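Local coordinates for peptidase S9 prolyl oligopeptidase catalytic domain-containing protein (Pyrococcus horikoshii, PDB 4HXF) that probably hydrolyses peptides as an acylaminoacyl-peptidase-type serine protease, joining a beta-propeller to an alpha/beta-hydrolase domain in a hexamer that selects substrates by self-compartmentalization, at residues 317-322 with 349-354; 366-371 with 399-404; 216-221 with 235-240. All blocks are in the same frame, centred on the assembly; numbering follows the deposited sequence.

In the fold
Contacts 1 and 2 adjoin, their centres about 10 Å apart, and both reach the hydrolase sheet, where strands 352-358 and 361-368 are neighbours. Phe349 and Gln401 tie them directly: the amide oxygen of Gln401 takes the backbone N of Phe349. Contact 1 is largely buried and mixes one carboxylate-hydroxyl bond with a small apolar touch; contact 2 is wholly buried and almost entirely apolar, with a water at one end. Contact 3 stands apart, about 35 and 40 Å from the other two centres, in the propeller. It is partly buried, rests on backbone-backbone and backbone-serine hydrogen bonds and waters, and lies beside a magnesium site, whereas contacts 1 and 2 are remote from the annotated sites.

Contact 1. Residues 317-322 with 349-354; sequences ETATRP and FEPRHF
Thr320 meets Glu350 where the beta-propeller borders the alpha/beta-hydrolase domain: residues 317-322 turn between strands 312-317 and 324-328 of the last propeller blade, and 349-354 lead into strand 352-358 of the hydrolase sheet. Starting from Thr320 CB, the carboxylate is already near, with Glu350 OE2 at 3.5 Å. With chi1 at 62°, OG1 lies between the backbone N and the carbonyl carbon and turns its proton to Glu350 OE2, 2.8 Å away. The hydroxyl approaches on the syn side of the carboxylate, 28° out of its plane. The other branch, CG2, is close as well: Thr320 CG2 is 3.1 Å from Glu350 OE2 and 3.5 Å from Phe349 O, so the methyl is pressed tightly against the carboxylate, with the carbonyl oxygen on another side. Glu350 reaches this place because its chain bends at chi2, bringing the carboxylate back over the turn.

The turn itself has type I backbone angles at Ala319 and Thr320, and Thr318 N bonds to Arg321 O at 3.0 Å. Arg321 forms salt bridges to Glu324 of the blade and to Asp337. Beside the polar pair, Ala319 CB rests on Pro351 CD at 3.5 Å. The second carboxylate oxygen is met by a water, which donates to Glu350 OE1 over 2.6 Å and weakly accepts from Thr320 N.

Contact 2. Residues 366-371 with 399-404; sequences WYIKPE and EMQLMA
Ile368 and Ala404 form the closest apolar pair here, with Ile368 CG2 3.6 Å from Ala404 CB. The two branches of the isoleucine divide the work. CG2 stands anti to the backbone N (chi1, measured to CG1, is -64°) and meets the alanine methyl, while CG1 carries CD1 up the helix toward its earlier turn. There Ile368 CD1 comes within 4.0 Å of Gln401 NE2 and 4.3 Å of Met400 CB, the isoleucine and glutamine side chains crossing at about a right angle. Met400 and Ala404 are one turn apart on the helix face turned to the strand, and the amide end of Gln401 reaches round to the same isoleucine. Further along, Pro370 CB lies 3.5 Å from Ala404 O.

The second shell explains these positions. Gln401 starts out pointing away from the strand, but its chain bends at chi2 and the amide returns; its OE1 then accepts from Phe349 N, which fixes the end that borders Ile368. Met400 is backed by Ile410, Tyr412 and Phe383, and Ile368 is bonded through its backbone to Ile410. Helix 398-405 is the helical link of a beta-alpha-beta crossover between the parallel strands 378-384 and 409-413 of the alpha/beta-hydrolase sheet. Strand 361-368 flanks 409-413 in antiparallel fashion. The short axes of 366-368 and 399-404 pass 10.2 Å apart at 41°.

The one hydrogen-bonded link between the segments runs through a water, which donates to Ala404 O at 2.8 Å and accepts from Glu371 N at 2.9 Å. With no direct hydrogen bond between the two segments, the contact probably rests on close apolar fit and exclusion of solvent, with the water serving the two backbone groups at its end.

Contact 3. Residues 216-221 with 235-240; sequences KVSFYA and PEKKYV
Ser218 has chi1 of -69°, which sets OG beside its own backbone N and turns it to the backbone of Lys237, while Phe219, with chi1 near 44°, swings its ring to Pro235. The serine oxygen accepts from Lys237 N at 2.9 Å, an almost straight bond with an N-H...O angle of 164°. The same hydroxyl is hydrogen-bonded to Lys198 O, so it joins three pieces of chain. One step back, Ser218 N donates to Pro235 O at 3.0 Å, coming in from above the carbonyl plane, not along a lone pair. Pro235 O also receives a CA-H...O contact from Val217 CA at 3.5 Å, and a water lies 2.8 Å from Pro235 O and 2.7 Å from Lys216 O. On the apolar side, Phe219 CE1 is 4.0 Å from Pro235 CG, the ring meeting the proline obliquely.

Replacing the serine by an alanine removes OG, which would probably leave Lys237 N and Lys198 O without this mate and hold the start of the 235-240 loop less firmly.

Past Lys237 CG the chain is extended, and NZ donates to Val240 O at 2.9 Å and to a water that lies within reach of Ser218 O. NZ also forms a salt bridge to Asp244, which with Glu263 binds a magnesium ion in this structure, so the lysine is a second-shell neighbour that may help position Asp244.

Lys216 and Val217 both face Trp200, fitting a G1 beta bulge. This is the corner where strand 209-217 closes one beta-propeller blade and 219-224 begins the next, a blade-to-blade crossing held here by the loop between strands 229-232 and 245-249.

Contact 1. Residues 317-322 with 349-354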
loop_
_atom_site.group_PDB
_atom_site.type_symbol
_atom_site.label_atom_id
_atom_site.label_comp_id
_atom_site.label_asym_id
_atom_site.label_seq_id
_atom_site.Cartn_x
_atom_site.Cartn_y
_atom_site.Cartn_z
ATOM N N GLU A 317 29.339 26.790 -24.082
ATOM C CA GLU A 317 28.719 25.942 -25.067
ATOM C C GLU A 317 29.122 26.451 -26.460
ATOM O O GLU A 317 29.366 27.631 -26.622
ATOM C CB GLU A 317 27.227 26.021 -24.839
ATOM C CG GLU A 317 26.337 25.293 -25.737
ATOM C CD GLU A 317 24.980 25.136 -25.148
ATOM O OE1 GLU A 317 24.042 25.338 -25.888
ATOM O OE2 GLU A 317 24.808 24.797 -23.947
ATOM N N THR A 318 29.095 25.583 -27.476
ATOM C CA THR A 318 29.381 25.930 -28.855
ATOM C C THR A 318 28.288 25.312 -29.764
ATOM O O THR A 318 27.384 24.654 -29.265
ATOM C CB THR A 318 30.761 25.424 -29.301
ATOM O OG1 THR A 318 30.678 23.976 -29.346
ATOM C CG2 THR A 318 31.852 25.892 -28.275
ATOM N N ALA A 319 28.311 25.627 -31.079
ATOM C CA ALA A 319 27.335 25.087 -32.024
ATOM C C ALA A 319 27.363 23.558 -32.035
ATOM O O ALA A 319 26.319 22.973 -32.304
ATOM C CB ALA A 319 27.576 25.568 -33.437
ATOM N N THR A 320 28.527 23.006 -31.709
ATOM C CA THR A 320 28.626 21.546 -31.830
ATOM C C THR A 320 28.853 20.804 -30.499
ATOM O O THR A 320 29.028 19.604 -30.533
ATOM C CB THR A 320 29.745 21.151 -32.819
ATOM O OG1 THR A 320 31.039 21.622 -32.352
ATOM C CG2 THR A 320 29.449 21.664 -34.202
ATOM N N ARG A 321 28.878 21.472 -29.359
ATOM C CA ARG A 321 29.081 20.834 -28.034
ATOM C C ARG A 321 28.221 21.509 -26.966
ATOM O O ARG A 321 28.290 22.724 -26.800
ATOM C CB ARG A 321 30.546 20.976 -27.524
ATOM C CG ARG A 321 31.510 19.998 -28.260
ATOM C CD ARG A 321 31.199 18.546 -27.874
ATOM N NE ARG A 321 31.581 18.259 -26.467
ATOM C CZ ARG A 321 32.776 17.800 -26.040
ATOM N NH1 ARG A 321 33.059 17.689 -24.715
ATOM N NH2 ARG A 321 33.695 17.468 -26.953
ATOM N N PRO A 322 27.509 20.719 -26.212
ATOM C CA PRO A 322 26.941 21.239 -24.961
ATOM C C PRO A 322 28.005 21.780 -24.079
ATOM O O PRO A 322 29.196 21.452 -24.190
ATOM C CB PRO A 322 26.270 20.011 -24.314
ATOM C CG PRO A 322 25.986 19.045 -25.492
ATOM C CD PRO A 322 27.164 19.281 -26.431
ATOM N N PHE A 349 28.230 19.001 -37.093
ATOM C CA PHE A 349 28.266 19.871 -38.285
ATOM C C PHE A 349 28.453 21.316 -37.840
ATOM O O PHE A 349 27.616 21.854 -37.120
ATOM C CB PHE A 349 26.964 19.724 -39.047
ATOM C CG PHE A 349 26.595 18.294 -39.413
ATOM C CD1 PHE A 349 26.056 17.435 -38.488
ATOM C CD2 PHE A 349 26.851 17.812 -40.692
ATOM C CE1 PHE A 349 25.771 16.138 -38.781
ATOM C CE2 PHE A 349 26.533 16.535 -41.011
ATOM C CZ PHE A 349 25.982 15.690 -40.081
ATOM N N GLU A 350 29.596 21.905 -38.167
ATOM C CA GLU A 350 29.894 23.298 -37.803
ATOM C C GLU A 350 29.156 24.185 -38.785
ATOM O O GLU A 350 29.309 23.953 -39.981
ATOM C CB GLU A 350 31.385 23.590 -38.022
ATOM C CG GLU A 350 32.323 23.008 -36.984
ATOM C CD GLU A 350 32.009 23.392 -35.564
ATOM O OE1 GLU A 350 31.452 24.506 -35.284
ATOM O OE2 GLU A 350 32.339 22.518 -34.714
ATOM N N PRO A 351 28.422 25.188 -38.328
ATOM C CA PRO A 351 27.722 26.105 -39.213
ATOM C C PRO A 351 28.749 26.984 -39.938
ATOM O O PRO A 351 29.886 27.247 -39.438
ATOM C CB PRO A 351 26.825 26.884 -38.281
ATOM C CG PRO A 351 27.317 26.681 -36.930
ATOM C CD PRO A 351 28.056 25.386 -36.911
ATOM N N ARG A 352 28.408 27.342 -41.144
ATOM C CA ARG A 352 29.149 28.325 -41.951
ATOM C C ARG A 352 28.446 29.677 -41.885
ATOM O O ARG A 352 27.268 29.774 -42.333
ATOM C CB ARG A 352 29.249 27.867 -43.401
ATOM C CG ARG A 352 29.903 28.958 -44.293
ATOM C CD ARG A 352 30.398 28.494 -45.621
ATOM N NE ARG A 352 31.639 27.727 -45.487
ATOM C CZ ARG A 352 32.305 27.194 -46.519
ATOM N NH1 ARG A 352 31.869 27.332 -47.780
ATOM N NH2 ARG A 352 33.379 26.473 -46.290
ATOM N N HIS A 353 29.149 30.727 -41.418
ATOM C CA HIS A 353 28.610 32.041 -41.311
ATOM C C HIS A 353 28.632 32.686 -42.708
ATOM O O HIS A 353 29.602 32.486 -43.487
ATOM C CB HIS A 353 29.457 32.850 -40.343
ATOM C CG HIS A 353 29.119 34.296 -40.298
ATOM N ND1 HIS A 353 29.949 35.248 -40.791
ATOM C CD2 HIS A 353 27.983 34.930 -39.894
ATOM C CE1 HIS A 353 29.339 36.470 -40.656
ATOM N NE2 HIS A 353 28.152 36.274 -40.067
ATOM N N PHE A 354 27.623 33.466 -43.013
ATOM C CA PHE A 354 27.594 34.325 -44.219
ATOM C C PHE A 354 26.908 35.623 -43.940
ATOM O O PHE A 354 26.046 35.727 -43.085
ATOM C CB PHE A 354 26.940 33.671 -45.445
ATOM C CG PHE A 354 25.464 33.381 -45.309
ATOM C CD1 PHE A 354 24.471 34.170 -45.980
ATOM C CD2 PHE A 354 24.987 32.248 -44.592
ATOM C CE1 PHE A 354 23.098 33.897 -45.839
ATOM C CE2 PHE A 354 23.620 31.984 -44.514
ATOM C CZ PHE A 354 22.655 32.792 -45.151
HETATM O O HOH W 1 31.483 24.449 -32.701
#

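Contact 2. Residues 366-371 with 399-404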
loop_
_atom_site.group_PDB
_atom_site.type_symbol
_atom_site.label_atom_id
_atom_site.label_comp_id
_atom_site.label_asym_id
_atom_site.label_seq_id
_atom_site.Cartn_x
_atom_site.Cartn_y
_atom_site.Cartn_z
ATOM N N TRP A 366 23.660 31.874 -41.056
ATOM C CA TRP A 366 24.439 30.633 -41.029
ATOM C C TRP A 366 23.768 29.474 -41.764
ATOM O O TRP A 366 22.540 29.443 -41.864
ATOM C CB TRP A 366 24.727 30.134 -39.593
ATOM C CG TRP A 366 25.495 31.103 -38.710
ATOM C CD1 TRP A 366 26.827 31.083 -38.430
ATOM C CD2 TRP A 366 24.975 32.265 -37.993
ATOM N NE1 TRP A 366 27.214 32.169 -37.653
ATOM C CE2 TRP A 366 26.118 32.891 -37.331
ATOM C CE3 TRP A 366 23.722 32.860 -37.866
ATOM C CZ2 TRP A 366 25.983 34.002 -36.593
ATOM C CZ3 TRP A 366 23.605 34.023 -37.084
ATOM C CH2 TRP A 366 24.680 34.543 -36.464
ATOM N N TYR A 367 24.594 28.534 -42.237
ATOM C CA TYR A 367 24.009 27.296 -42.711
ATOM C C TYR A 367 24.869 26.123 -42.473
ATOM O O TYR A 367 26.063 26.261 -42.233
ATOM C CB TYR A 367 23.718 27.432 -44.207
ATOM C CG TYR A 367 24.890 27.434 -45.123
ATOM C CD1 TYR A 367 25.454 28.663 -45.551
ATOM C CD2 TYR A 367 25.383 26.278 -45.696
ATOM C CE1 TYR A 367 26.487 28.697 -46.418
ATOM C CE2 TYR A 367 26.421 26.365 -46.602
ATOM C CZ TYR A 367 26.940 27.576 -46.962
ATOM O OH TYR A 367 27.948 27.613 -47.928
ATOM N N ILE A 368 24.219 24.959 -42.425
ATOM C CA ILE A 368 24.913 23.687 -42.309
ATOM C C ILE A 368 24.619 22.878 -43.538
ATOM O O ILE A 368 23.484 22.736 -43.964
ATOM C CB ILE A 368 24.460 22.874 -41.079
ATOM C CG1 ILE A 368 24.808 23.581 -39.760
ATOM C CG2 ILE A 368 25.020 21.461 -41.129
ATOM C CD1 ILE A 368 24.034 23.115 -38.536
ATOM N N LYS A 369 25.685 22.348 -44.116
ATOM C CA LYS A 369 25.618 21.506 -45.341
ATOM C C LYS A 369 25.765 20.013 -44.939
ATOM O O LYS A 369 26.671 19.638 -44.154
ATOM C CB LYS A 369 26.697 21.892 -46.346
ATOM C CG LYS A 369 26.598 21.050 -47.599
ATOM C CD LYS A 369 27.774 21.401 -48.501
ATOM C CE LYS A 369 27.652 20.803 -49.896
ATOM N NZ LYS A 369 28.765 21.137 -50.906
ATOM N N PRO A 370 24.756 19.183 -45.322
ATOM C CA PRO A 370 24.808 17.762 -45.003
ATOM C C PRO A 370 25.788 17.038 -45.909
ATOM O O PRO A 370 26.318 17.613 -46.866
ATOM C CB PRO A 370 23.367 17.324 -45.301
ATOM C CG PRO A 370 23.018 18.131 -46.483
ATOM C CD PRO A 370 23.567 19.494 -46.142
ATOM N N GLU A 371 26.080 15.811 -45.540
ATOM C CA GLU A 371 26.959 14.893 -46.329
ATOM C C GLU A 371 26.101 14.592 -47.528
ATOM O O GLU A 371 24.885 14.201 -47.455
ATOM C CB GLU A 371 27.383 13.658 -45.479
ATOM N N GLU A 399 18.053 20.049 -32.782
ATOM C CA GLU A 399 17.336 19.715 -33.975
ATOM C C GLU A 399 18.182 19.993 -35.207
ATOM O O GLU A 399 18.036 19.335 -36.242
ATOM C CB GLU A 399 16.049 20.454 -34.139
ATOM C CG GLU A 399 14.988 20.152 -33.143
ATOM C CD GLU A 399 15.096 20.969 -31.877
ATOM O OE1 GLU A 399 16.199 21.442 -31.513
ATOM O OE2 GLU A 399 14.028 21.071 -31.205
ATOM N N MET A 400 19.095 21.009 -35.134
ATOM C CA MET A 400 19.853 21.334 -36.305
ATOM C C MET A 400 20.857 20.272 -36.589
ATOM O O MET A 400 21.077 19.867 -37.693
ATOM C CB MET A 400 20.550 22.696 -36.136
ATOM C CG MET A 400 19.495 23.791 -36.030
ATOM S SD MET A 400 20.422 25.386 -35.893
ATOM C CE MET A 400 19.031 26.523 -35.992
ATOM N N GLN A 401 21.571 19.783 -35.556
ATOM C CA GLN A 401 22.494 18.693 -35.726
ATOM C C GLN A 401 21.855 17.421 -36.174
ATOM O O GLN A 401 22.324 16.759 -37.120
ATOM C CB GLN A 401 23.346 18.406 -34.500
ATOM C CG GLN A 401 24.153 19.585 -33.996
ATOM C CD GLN A 401 25.251 19.938 -34.965
ATOM O OE1 GLN A 401 25.958 19.047 -35.425
ATOM N NE2 GLN A 401 25.379 21.221 -35.286
ATOM N N LEU A 402 20.705 17.115 -35.568
ATOM C CA LEU A 402 19.945 15.935 -35.910
ATOM C C LEU A 402 19.478 15.969 -37.375
ATOM O O LEU A 402 19.735 14.998 -38.111
ATOM C CB LEU A 402 18.676 15.893 -35.059
ATOM C CG LEU A 402 17.666 14.761 -35.326
ATOM C CD1 LEU A 402 18.176 13.328 -35.246
ATOM C CD2 LEU A 402 16.388 15.031 -34.461
ATOM N N MET A 403 18.896 17.082 -37.818
ATOM C CA MET A 403 18.442 17.142 -39.206
ATOM C C MET A 403 19.532 17.181 -40.251
ATOM O O MET A 403 19.452 16.630 -41.345
ATOM C CB MET A 403 17.331 18.151 -39.397
ATOM C CG MET A 403 16.148 18.006 -38.490
ATOM S SD MET A 403 15.338 16.414 -38.553
ATOM C CE MET A 403 14.449 16.497 -40.137
ATOM N N ALA A 404 20.663 17.836 -39.868
ATOM C CA ALA A 404 21.808 17.786 -40.736
ATOM C C ALA A 404 22.278 16.356 -40.986
ATOM O O ALA A 404 22.628 15.968 -42.111
ATOM C CB ALA A 404 22.988 18.612 -40.157
HETATM O O HOH W 2 24.434 14.407 -43.552
#

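Contact 3. Residues 216-221 with 235-240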
loop_
_atom_site.group_PDB
_atom_site.type_symbol
_atom_site.label_atom_id
_atom_site.label_comp_id
_atom_site.label_asym_id
_atom_site.label_seq_id
_atom_site.Cartn_x
_atom_site.Cartn_y
_atom_site.Cartn_z
ATOM N N LYS A 216 9.947 53.650 -9.196
ATOM C CA LYS A 216 9.581 53.555 -10.622
ATOM C C LYS A 216 10.804 53.685 -11.522
ATOM O O LYS A 216 10.895 54.610 -12.400
ATOM C CB LYS A 216 8.471 54.542 -10.967
ATOM C CG LYS A 216 7.787 54.241 -12.258
ATOM C CD LYS A 216 6.487 55.128 -12.399
ATOM C CE LYS A 216 5.709 54.794 -13.617
ATOM N NZ LYS A 216 4.293 55.308 -13.338
ATOM N N VAL A 217 11.747 52.781 -11.287
ATOM C CA VAL A 217 13.005 52.757 -12.083
ATOM C C VAL A 217 12.956 51.488 -12.950
ATOM O O VAL A 217 12.212 50.497 -12.636
ATOM C CB VAL A 217 14.233 52.762 -11.226
ATOM C CG1 VAL A 217 14.433 54.189 -10.628
ATOM C CG2 VAL A 217 14.156 51.652 -10.177
ATOM N N SER A 218 13.764 51.413 -14.042
ATOM C CA SER A 218 13.636 50.274 -14.973
ATOM C C SER A 218 14.835 49.379 -14.747
ATOM O O SER A 218 15.298 48.706 -15.681
ATOM C CB SER A 218 13.591 50.797 -16.442
ATOM O OG SER A 218 12.371 51.480 -16.670
ATOM N N PHE A 219 15.333 49.295 -13.497
ATOM C CA PHE A 219 16.316 48.296 -13.108
ATOM C C PHE A 219 15.942 47.659 -11.807
ATOM O O PHE A 219 15.080 48.187 -11.090
ATOM C CB PHE A 219 17.741 48.812 -13.069
ATOM C CG PHE A 219 17.992 50.176 -12.433
ATOM C CD1 PHE A 219 18.925 51.040 -13.053
ATOM C CD2 PHE A 219 17.568 50.491 -11.175
ATOM C CE1 PHE A 219 19.274 52.253 -12.415
ATOM C CE2 PHE A 219 17.871 51.736 -10.550
ATOM C CZ PHE A 219 18.719 52.580 -11.181
ATOM N N TYR A 220 16.487 46.474 -11.552
ATOM C CA TYR A 220 16.308 45.808 -10.257
ATOM C C TYR A 220 17.662 45.358 -9.763
ATOM O O TYR A 220 18.650 45.323 -10.515
ATOM C CB TYR A 220 15.241 44.666 -10.373
ATOM C CG TYR A 220 15.630 43.578 -11.347
ATOM C CD1 TYR A 220 15.337 43.700 -12.708
ATOM C CD2 TYR A 220 16.180 42.384 -10.919
ATOM C CE1 TYR A 220 15.577 42.698 -13.629
ATOM C CE2 TYR A 220 16.493 41.378 -11.878
ATOM C CZ TYR A 220 16.237 41.585 -13.206
ATOM O OH TYR A 220 16.498 40.616 -14.192
ATOM N N ALA A 221 17.759 45.003 -8.483
ATOM C CA ALA A 221 19.072 44.657 -7.880
ATOM C C ALA A 221 19.360 43.150 -8.184
ATOM O O ALA A 221 18.485 42.251 -8.053
ATOM C CB ALA A 221 19.052 44.940 -6.363
ATOM N N PRO A 235 17.964 53.228 -15.999
ATOM C CA PRO A 235 17.171 54.045 -15.047
ATOM C C PRO A 235 15.739 54.189 -15.506
ATOM O O PRO A 235 14.809 54.177 -14.678
ATOM C CB PRO A 235 17.888 55.457 -15.065
ATOM C CG PRO A 235 19.336 55.069 -15.197
ATOM C CD PRO A 235 19.304 53.847 -16.181
ATOM N N GLU A 236 15.516 54.367 -16.815
ATOM C CA GLU A 236 14.138 54.423 -17.331
ATOM C C GLU A 236 14.133 53.915 -18.745
ATOM O O GLU A 236 14.808 54.441 -19.616
ATOM C CB GLU A 236 13.560 55.861 -17.291
ATOM C CG GLU A 236 12.090 56.043 -17.675
ATOM C CD GLU A 236 11.703 57.532 -17.476
ATOM O OE1 GLU A 236 11.872 58.274 -18.443
ATOM O OE2 GLU A 236 11.365 57.962 -16.334
ATOM N N LYS A 237 13.336 52.907 -18.990
ATOM C CA LYS A 237 13.126 52.336 -20.353
ATOM C C LYS A 237 11.871 52.878 -20.919
ATOM O O LYS A 237 10.866 53.044 -20.220
ATOM C CB LYS A 237 12.950 50.795 -20.270
ATOM C CG LYS A 237 14.275 50.096 -20.104
ATOM C CD LYS A 237 13.971 48.610 -20.185
ATOM C CE LYS A 237 15.105 47.729 -20.336
ATOM N NZ LYS A 237 14.709 46.295 -20.355
ATOM N N LYS A 238 11.897 53.291 -22.177
ATOM C CA LYS A 238 10.636 53.415 -22.920
ATOM C C LYS A 238 10.079 52.133 -23.433
ATOM O O LYS A 238 8.858 51.976 -23.586
ATOM C CB LYS A 238 10.801 54.366 -24.109
ATOM C CG LYS A 238 11.183 55.768 -23.631
ATOM C CD LYS A 238 11.155 56.752 -24.747
ATOM C CE LYS A 238 11.572 58.078 -24.039
ATOM N NZ LYS A 238 11.305 59.294 -24.830
ATOM N N TYR A 239 10.982 51.200 -23.834
ATOM C CA TYR A 239 10.561 49.860 -24.291
ATOM C C TYR A 239 11.247 48.794 -23.471
ATOM O O TYR A 239 12.485 48.973 -23.229
ATOM C CB TYR A 239 11.027 49.659 -25.747
ATOM C CG TYR A 239 10.477 50.816 -26.635
ATOM C CD1 TYR A 239 9.179 50.829 -27.018
ATOM C CD2 TYR A 239 11.275 51.888 -26.981
ATOM C CE1 TYR A 239 8.620 51.875 -27.779
ATOM C CE2 TYR A 239 10.791 52.932 -27.752
ATOM C CZ TYR A 239 9.454 52.938 -28.101
ATOM O OH TYR A 239 8.897 54.008 -28.831
ATOM N N VAL A 240 10.556 47.725 -23.153
ATOM C CA VAL A 240 11.153 46.636 -22.401
ATOM C C VAL A 240 12.251 46.047 -23.263
ATOM O O VAL A 240 13.278 45.545 -22.789
ATOM C CB VAL A 240 10.051 45.614 -22.085
ATOM C CG1 VAL A 240 10.651 44.369 -21.512
ATOM C CG2 VAL A 240 9.068 46.243 -21.047
HETATM O O HOH W 3 9.841 56.436 -14.189
HETATM O O HOH W 4 12.711 55.874 -13.997
HETATM O O HOH W 5 14.466 46.628 -17.315
#